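Local coordinates for potential RNA-dependent RNA polymerase (Human picobirnavirus, PDB 5I62), which catalyses RNA-templated RNA synthesis from ribonucleoside triphosphates, probably serving both transcription and genome replication of a double-stranded RNA virus, at residues Arg176-Gly188 with Ile300-Glu312. Residues are numbered along the deposited sequence; the frame is centred on the assembly and turned at random.
Sequences REWSGAAVLGWRG and IKYAIPLAYNWGE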
ATOM      1  N   ARG A 176      18.937 -25.280 -10.064  1.00 17.56           N
ATOM      2  CA  ARG A 176      18.671 -24.606 -11.324  1.00 18.56           C
ATOM      3  C   ARG A 176      19.257 -23.194 -11.290  1.00 18.32           C
ATOM      4  O   ARG A 176      19.314 -22.567 -10.238  1.00 18.05           O
ATOM      5  CB  ARG A 176      17.167 -24.500 -11.589  1.00 17.21           C
ATOM      6  CG  ARG A 176      16.448 -25.815 -11.814  1.00 16.63           C
ATOM      7  CD  ARG A 176      16.012 -26.452 -10.497  1.00 18.42           C
ATOM      8  NE  ARG A 176      14.796 -27.256 -10.657  1.00 21.86           N
ATOM      9  CZ  ARG A 176      14.222 -27.931  -9.670  1.00 23.37           C
ATOM     10  NH1 ARG A 176      14.760 -27.906  -8.455  1.00 19.37           N
ATOM     11  NH2 ARG A 176      13.110 -28.630  -9.892  1.00 22.47           N
ATOM     12  N   GLU A 177      19.676 -22.692 -12.446  1.00 15.78           N
ATOM     13  CA  GLU A 177      19.977 -21.271 -12.599  1.00 18.60           C
ATOM     14  C   GLU A 177      18.969 -20.662 -13.560  1.00 19.00           C
ATOM     15  O   GLU A 177      18.902 -21.054 -14.729  1.00 19.01           O
ATOM     16  CB  GLU A 177      21.394 -20.998 -13.098  1.00 18.66           C
ATOM     17  CG  GLU A 177      21.533 -19.501 -13.425  1.00 22.64           C
ATOM     18  CD  GLU A 177      22.959 -19.015 -13.611  1.00 27.54           C
ATOM     19  OE1 GLU A 177      23.920 -19.719 -13.213  1.00 26.99           O
ATOM     20  OE2 GLU A 177      23.109 -17.906 -14.164  1.00 26.96           O
ATOM     21  N   TRP A 178      18.171 -19.728 -13.057  1.00 17.64           N
ATOM     22  CA  TRP A 178      17.237 -18.956 -13.866  1.00 16.47           C
ATOM     23  C   TRP A 178      17.719 -17.513 -13.972  1.00 20.39           C
ATOM     24  O   TRP A 178      18.579 -17.057 -13.217  1.00 18.25           O
ATOM     25  CB  TRP A 178      15.827 -18.968 -13.263  1.00 15.20           C
ATOM     26  CG  TRP A 178      15.202 -20.317 -13.031  1.00 16.22           C
ATOM     27  CD1 TRP A 178      15.222 -21.052 -11.875  1.00 17.68           C
ATOM     28  CD2 TRP A 178      14.429 -21.073 -13.969  1.00 17.35           C
ATOM     29  NE1 TRP A 178      14.513 -22.227 -12.043  1.00 17.30           N
ATOM     30  CE2 TRP A 178      14.018 -22.261 -13.319  1.00 17.42           C
ATOM     31  CE3 TRP A 178      14.044 -20.865 -15.298  1.00 17.93           C
ATOM     32  CZ2 TRP A 178      13.228 -23.222 -13.947  1.00 19.22           C
ATOM     33  CZ3 TRP A 178      13.268 -21.835 -15.926  1.00 18.74           C
ATOM     34  CH2 TRP A 178      12.872 -22.997 -15.248  1.00 20.06           C
ATOM     35  N   SER A 179      17.148 -16.785 -14.919  1.00 18.49           N
ATOM     36  CA  SER A 179      17.324 -15.344 -14.978  1.00 16.14           C
ATOM     37  C   SER A 179      16.035 -14.714 -14.456  1.00 20.40           C
ATOM     38  O   SER A 179      14.944 -15.085 -14.900  1.00 20.98           O
ATOM     39  CB  SER A 179      17.647 -14.882 -16.400  1.00 18.88           C
ATOM     40  OG  SER A 179      18.326 -13.626 -16.393  1.00 24.75           O
ATOM     41  N   GLY A 180      16.155 -13.787 -13.502  1.00 18.82           N
ATOM     42  CA  GLY A 180      14.976 -13.261 -12.824  1.00 14.51           C
ATOM     43  C   GLY A 180      14.419 -12.016 -13.506  1.00 18.10           C
ATOM     44  O   GLY A 180      15.156 -11.176 -14.022  1.00 16.63           O
ATOM     45  N   ALA A 181      13.091 -11.903 -13.494  1.00 18.67           N
ATOM     46  CA  ALA A 181      12.427 -10.691 -13.944  1.00 16.99           C
ATOM     47  C   ALA A 181      11.119 -10.520 -13.184  1.00 18.51           C
ATOM     48  O   ALA A 181      10.361 -11.480 -13.012  1.00 18.37           O
ATOM     49  CB  ALA A 181      12.167 -10.722 -15.458  1.00 14.46           C
ATOM     50  N   ALA A 182      10.847  -9.289 -12.752  1.00 14.30           N
ATOM     51  CA  ALA A 182       9.504  -8.960 -12.304  1.00 16.09           C
ATOM     52  C   ALA A 182       8.542  -9.094 -13.478  1.00 14.50           C
ATOM     53  O   ALA A 182       8.921  -8.940 -14.640  1.00 16.49           O
ATOM     54  CB  ALA A 182       9.431  -7.538 -11.739  1.00 14.97           C
ATOM     55  N   VAL A 183       7.293  -9.383 -13.173  1.00 14.99           N
ATOM     56  CA  VAL A 183       6.245  -9.425 -14.187  1.00 16.05           C
ATOM     57  C   VAL A 183       5.345  -8.216 -13.999  1.00 16.01           C
ATOM     58  O   VAL A 183       4.943  -7.907 -12.872  1.00 15.75           O
ATOM     59  CB  VAL A 183       5.447 -10.736 -14.100  1.00 16.40           C
ATOM     60  CG1 VAL A 183       4.168 -10.645 -14.924  1.00 15.77           C
ATOM     61  CG2 VAL A 183       6.319 -11.918 -14.569  1.00 14.25           C
ATOM     62  N   LEU A 184       5.014  -7.540 -15.107  1.00 18.01           N
ATOM     63  CA  LEU A 184       4.150  -6.361 -15.068  1.00 16.30           C
ATOM     64  C   LEU A 184       2.749  -6.763 -14.631  1.00 18.82           C
ATOM     65  O   LEU A 184       2.054  -7.493 -15.349  1.00 18.78           O
ATOM     66  CB  LEU A 184       4.098  -5.672 -16.427  1.00 16.25           C
ATOM     67  CG  LEU A 184       3.207  -4.414 -16.465  1.00 17.59           C
ATOM     68  CD1 LEU A 184       3.770  -3.291 -15.585  1.00 16.96           C
ATOM     69  CD2 LEU A 184       2.974  -3.903 -17.882  1.00 14.95           C
ATOM     70  N   GLY A 185       2.340  -6.292 -13.453  1.00 16.00           N
ATOM     71  CA  GLY A 185       0.992  -6.448 -12.957  1.00 16.22           C
ATOM     72  C   GLY A 185       0.236  -5.123 -12.912  1.00 18.86           C
ATOM     73  O   GLY A 185       0.730  -4.064 -13.299  1.00 17.57           O
ATOM     74  N   TRP A 186      -0.994  -5.205 -12.418  1.00 15.15           N
ATOM     75  CA  TRP A 186      -1.912  -4.080 -12.519  1.00 18.60           C
ATOM     76  C   TRP A 186      -2.851  -4.064 -11.325  1.00 20.45           C
ATOM     77  O   TRP A 186      -3.268  -5.110 -10.838  1.00 17.75           O
ATOM     78  CB  TRP A 186      -2.709  -4.145 -13.828  1.00 18.37           C
ATOM     79  CG  TRP A 186      -3.768  -3.073 -13.962  1.00 15.80           C
ATOM     80  CD1 TRP A 186      -3.620  -1.848 -14.540  1.00 18.96           C
ATOM     81  CD2 TRP A 186      -5.132  -3.157 -13.540  1.00 17.35           C
ATOM     82  NE1 TRP A 186      -4.805  -1.153 -14.488  1.00 20.81           N
ATOM     83  CE2 TRP A 186      -5.751  -1.938 -13.884  1.00 18.52           C
ATOM     84  CE3 TRP A 186      -5.890  -4.146 -12.908  1.00 21.05           C
ATOM     85  CZ2 TRP A 186      -7.095  -1.681 -13.616  1.00 18.26           C
ATOM     86  CZ3 TRP A 186      -7.229  -3.891 -12.642  1.00 25.02           C
ATOM     87  CH2 TRP A 186      -7.816  -2.670 -13.000  1.00 19.42           C
ATOM     88  N   ARG A 187      -3.166  -2.855 -10.854  1.00 20.28           N
ATOM     89  CA  ARG A 187      -4.256  -2.633  -9.913  1.00 21.80           C
ATOM     90  C   ARG A 187      -5.015  -1.389 -10.338  1.00 21.23           C
ATOM     91  O   ARG A 187      -4.406  -0.390 -10.723  1.00 22.29           O
ATOM     92  CB  ARG A 187      -3.779  -2.449  -8.461  1.00 26.23           C
ATOM     93  CG  ARG A 187      -3.098  -3.667  -7.858  1.00 35.20           C
ATOM     94  CD  ARG A 187      -4.034  -4.866  -7.787  1.00 38.56           C
ATOM     95  NE  ARG A 187      -5.214  -4.608  -6.971  1.00 45.30           N
ATOM     96  CZ  ARG A 187      -5.228  -4.678  -5.644  1.00 53.34           C
ATOM     97  NH1 ARG A 187      -4.114  -4.989  -4.985  1.00 52.23           N
ATOM     98  NH2 ARG A 187      -6.350  -4.434  -4.975  1.00 53.44           N
ATOM     99  N   GLY A 188      -6.335  -1.446 -10.240  1.00 20.17           N
ATOM    100  CA  GLY A 188      -7.172  -0.312 -10.554  1.00 23.58           C
ATOM    101  C   GLY A 188      -7.573   0.419  -9.288  1.00 25.93           C
ATOM    102  O   GLY A 188      -7.860  -0.192  -8.265  1.00 28.05           O
ATOM    103  N   ILE A 300      18.322  -5.410  -5.529  1.00 16.07           N
ATOM    104  CA  ILE A 300      17.582  -6.037  -6.635  1.00 15.49           C
ATOM    105  C   ILE A 300      16.271  -5.317  -6.905  1.00 14.06           C
ATOM    106  O   ILE A 300      15.861  -5.158  -8.061  1.00 15.55           O
ATOM    107  CB  ILE A 300      17.353  -7.537  -6.344  1.00 15.01           C
ATOM    108  CG1 ILE A 300      18.682  -8.287  -6.395  1.00 16.86           C
ATOM    109  CG2 ILE A 300      16.323  -8.150  -7.298  1.00 12.01           C
ATOM    110  CD1 ILE A 300      18.585  -9.674  -5.808  1.00 18.93           C
ATOM    111  N   LYS A 301      15.582  -4.872  -5.851  1.00 15.25           N
ATOM    112  CA  LYS A 301      14.285  -4.240  -6.057  1.00 14.69           C
ATOM    113  C   LYS A 301      14.400  -2.941  -6.851  1.00 16.27           C
ATOM    114  O   LYS A 301      13.392  -2.472  -7.392  1.00 16.69           O
ATOM    115  CB  LYS A 301      13.598  -3.994  -4.713  1.00 18.59           C
ATOM    116  CG  LYS A 301      14.326  -2.923  -3.849  1.00 17.23           C
ATOM    117  CD  LYS A 301      13.651  -2.689  -2.492  1.00 17.86           C
ATOM    118  CE  LYS A 301      14.104  -3.706  -1.441  1.00 18.76           C
ATOM    119  NZ  LYS A 301      15.486  -3.428  -0.932  1.00 18.58           N
ATOM    120  N   TYR A 302      15.604  -2.358  -6.935  1.00 14.91           N
ATOM    121  CA  TYR A 302      15.853  -1.130  -7.684  1.00 14.03           C
ATOM    122  C   TYR A 302      16.484  -1.373  -9.050  1.00 16.82           C
ATOM    123  O   TYR A 302      16.765  -0.410  -9.773  1.00 15.08           O
ATOM    124  CB  TYR A 302      16.751  -0.194  -6.864  1.00 17.64           C
ATOM    125  CG  TYR A 302      16.174   0.088  -5.490  1.00 15.93           C
ATOM    126  CD1 TYR A 302      14.998   0.808  -5.360  1.00 17.01           C
ATOM    127  CD2 TYR A 302      16.785  -0.397  -4.329  1.00 16.10           C
ATOM    128  CE1 TYR A 302      14.436   1.057  -4.107  1.00 17.46           C
ATOM    129  CE2 TYR A 302      16.229  -0.144  -3.066  1.00 16.77           C
ATOM    130  CZ  TYR A 302      15.049   0.584  -2.977  1.00 15.80           C
ATOM    131  OH  TYR A 302      14.462   0.867  -1.757  1.00 18.65           O
ATOM    132  N   ALA A 303      16.730  -2.632  -9.419  1.00 15.37           N
ATOM    133  CA  ALA A 303      17.404  -2.933 -10.677  1.00 14.83           C
ATOM    134  C   ALA A 303      16.852  -4.153 -11.412  1.00 14.96           C
ATOM    135  O   ALA A 303      17.336  -4.450 -12.506  1.00 18.19           O
ATOM    136  CB  ALA A 303      18.910  -3.134 -10.439  1.00 16.92           C
ATOM    137  N   ILE A 304      15.876  -4.862 -10.854  1.00 13.93           N
ATOM    138  CA  ILE A 304      15.438  -6.141 -11.446  1.00 14.90           C
ATOM    139  C   ILE A 304      14.833  -5.891 -12.822  1.00 15.28           C
ATOM    140  O   ILE A 304      14.140  -4.872 -13.016  1.00 15.08           O
ATOM    141  CB  ILE A 304      14.437  -6.853 -10.512  1.00 14.37           C
ATOM    142  CG1 ILE A 304      14.173  -8.307 -10.965  1.00 12.95           C
ATOM    143  CG2 ILE A 304      13.130  -6.054 -10.386  1.00 13.28           C
ATOM    144  CD1 ILE A 304      13.389  -9.110  -9.947  1.00 15.62           C
ATOM    145  N   PRO A 305      15.102  -6.734 -13.831  1.00 15.22           N
ATOM    146  CA  PRO A 305      14.457  -6.545 -15.134  1.00 16.99           C
ATOM    147  C   PRO A 305      12.946  -6.669 -15.002  1.00 15.71           C
ATOM    148  O   PRO A 305      12.430  -7.217 -14.028  1.00 16.31           O
ATOM    149  CB  PRO A 305      15.044  -7.677 -15.998  1.00 16.73           C
ATOM    150  CG  PRO A 305      16.370  -8.017 -15.316  1.00 15.33           C
ATOM    151  CD  PRO A 305      16.075  -7.852 -13.854  1.00 15.26           C
ATOM    152  N   LEU A 306      12.236  -6.146 -16.000  1.00 14.63           N
ATOM    153  CA  LEU A 306      10.776  -6.177 -16.041  1.00 13.35           C
ATOM    154  C   LEU A 306      10.287  -6.890 -17.293  1.00 14.02           C
ATOM    155  O   LEU A 306      10.532  -6.418 -18.406  1.00 14.14           O
ATOM    156  CB  LEU A 306      10.201  -4.763 -16.022  1.00 17.00           C
ATOM    157  CG  LEU A 306       8.681  -4.672 -16.102  1.00 14.74           C
ATOM    158  CD1 LEU A 306       7.994  -5.291 -14.859  1.00 13.53           C
ATOM    159  CD2 LEU A 306       8.272  -3.210 -16.277  1.00 18.02           C
ATOM    160  N   ALA A 307       9.553  -7.992 -17.105  1.00 16.44           N
ATOM    161  CA  ALA A 307       8.874  -8.684 -18.203  1.00 17.39           C
ATOM    162  C   ALA A 307       7.491  -8.053 -18.354  1.00 14.68           C
ATOM    163  O   ALA A 307       6.611  -8.254 -17.521  1.00 16.40           O
ATOM    164  CB  ALA A 307       8.783 -10.182 -17.932  1.00 18.56           C
ATOM    165  N   TYR A 308       7.291  -7.279 -19.416  1.00 16.53           N
ATOM    166  CA  TYR A 308       6.046  -6.537 -19.578  1.00 16.87           C
ATOM    167  C   TYR A 308       5.163  -7.084 -20.695  1.00 18.77           C
ATOM    168  O   TYR A 308       4.021  -6.632 -20.844  1.00 18.89           O
ATOM    169  CB  TYR A 308       6.335  -5.047 -19.816  1.00 16.97           C
ATOM    170  CG  TYR A 308       7.211  -4.767 -21.022  1.00 18.03           C
ATOM    171  CD1 TYR A 308       6.649  -4.525 -22.271  1.00 21.02           C
ATOM    172  CD2 TYR A 308       8.596  -4.727 -20.904  1.00 20.07           C
ATOM    173  CE1 TYR A 308       7.439  -4.266 -23.372  1.00 23.16           C
ATOM    174  CE2 TYR A 308       9.403  -4.467 -22.000  1.00 19.49           C
ATOM    175  CZ  TYR A 308       8.816  -4.236 -23.232  1.00 23.35           C
ATOM    176  OH  TYR A 308       9.609  -3.985 -24.330  1.00 26.31           O
ATOM    177  N   ASN A 309       5.655  -8.053 -21.461  1.00 16.63           N
ATOM    178  CA  ASN A 309       4.866  -8.746 -22.470  1.00 17.25           C
ATOM    179  C   ASN A 309       5.528 -10.095 -22.711  1.00 19.36           C
ATOM    180  O   ASN A 309       6.651 -10.333 -22.275  1.00 17.40           O
ATOM    181  CB  ASN A 309       4.757  -7.929 -23.763  1.00 18.63           C
ATOM    182  CG  ASN A 309       3.667  -8.452 -24.711  1.00 22.06           C
ATOM    183  OD1 ASN A 309       2.901  -9.350 -24.371  1.00 19.40           O
ATOM    184  ND2 ASN A 309       3.601  -7.874 -25.899  1.00 23.20           N
ATOM    185  N   TRP A 310       4.810 -10.990 -23.394  1.00 20.32           N
ATOM    186  CA  TRP A 310       5.407 -12.276 -23.741  1.00 21.24           C
ATOM    187  C   TRP A 310       6.648 -12.047 -24.593  1.00 17.92           C
ATOM    188  O   TRP A 310       6.568 -11.462 -25.674  1.00 23.57           O
ATOM    189  CB  TRP A 310       4.404 -13.152 -24.486  1.00 21.69           C
ATOM    190  CG  TRP A 310       4.932 -14.509 -24.755  1.00 22.54           C
ATOM    191  CD1 TRP A 310       5.677 -14.905 -25.828  1.00 25.61           C
ATOM    192  CD2 TRP A 310       4.781 -15.659 -23.925  1.00 20.81           C
ATOM    193  NE1 TRP A 310       5.990 -16.242 -25.724  1.00 23.71           N
ATOM    194  CE2 TRP A 310       5.442 -16.732 -24.569  1.00 22.85           C
ATOM    195  CE3 TRP A 310       4.133 -15.895 -22.710  1.00 22.05           C
ATOM    196  CZ2 TRP A 310       5.487 -18.013 -24.032  1.00 20.13           C
ATOM    197  CZ3 TRP A 310       4.171 -17.174 -22.176  1.00 23.57           C
ATOM    198  CH2 TRP A 310       4.847 -18.218 -22.839  1.00 23.91           C
ATOM    199  N   GLY A 311       7.803 -12.476 -24.096  1.00 18.29           N
ATOM    200  CA  GLY A 311       9.020 -12.304 -24.860  1.00 17.96           C
ATOM    201  C   GLY A 311       9.623 -10.913 -24.835  1.00 24.07           C
ATOM    202  O   GLY A 311      10.520 -10.627 -25.628  1.00 23.71           O
ATOM    203  N   GLU A 312       9.154 -10.023 -23.963  1.00 19.50           N
ATOM    204  CA  GLU A 312       9.655  -8.655 -23.932  1.00 23.50           C
ATOM    205  C   GLU A 312      10.067  -8.300 -22.518  1.00 19.20           C
ATOM    206  O   GLU A 312       9.269  -8.433 -21.587  1.00 18.39           O
ATOM    207  CB  GLU A 312       8.619  -7.663 -24.462  1.00 23.00           C
ATOM    208  CG  GLU A 312       8.232  -7.959 -25.895  1.00 28.37           C
ATOM    209  CD  GLU A 312       7.416  -6.847 -26.500  1.00 34.74           C
ATOM    210  OE1 GLU A 312       7.946  -5.721 -26.618  1.00 43.21           O
ATOM    211  OE2 GLU A 312       6.241  -7.090 -26.831  1.00 37.86           O
TER
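The amide N of Ala307 donates a short hydrogen bond of 2.7 Å to Ala182 O, close to straight at the hydrogen (167°), and this bond lies midway in a parallel beta pair. Strand 306-309 joins strand 182-188 in a mixed sheet that probably belongs to the fingers of the polymerase, so segments more than a hundred residues apart become sheet neighbours. The pair illustrates the parallel hydrogen-bond pattern, in which one residue bonds through both its N and its O to residues flanking its partner. Ala307 O in turn accepts from Leu184 N at 3.0 Å, so that Ala307 bonds to the residues on either side of Val183, its bridge partner. Val183 CA adds a CA-H...O contact to Ala307 O. One step earlier Ala182 N donates to Pro305 O at 2.9 Å, with a more bent bond.

Only two bridged pairs form, Ala182 with Leu306 and Val183 with Ala307, and the axes of these short strand segments diverge by 46°. Leu306 and Ala182 share one face of the sheet. There the Leu306 side chain, with CG anti to the backbone N (chi1 178°), brings CD1 to 4.1 Å from Ala182 CB and also against Leu184 CB. Leu184 CD2 continues onward to Tyr308 CB, 4.0 Å away. On the face of Val183 and Ala307, Tyr22 and Phe23 of helix 17-28 pack against Val183. Where strand 176-189 is interrupted, contact passes to the residues preceding strand 306-309: Ile304 CD1 lies 3.8 Å from Ala182 N, and the Pro305 ring meets the Gly180 carbonyl, its CD 3.5 Å from Gly180 O.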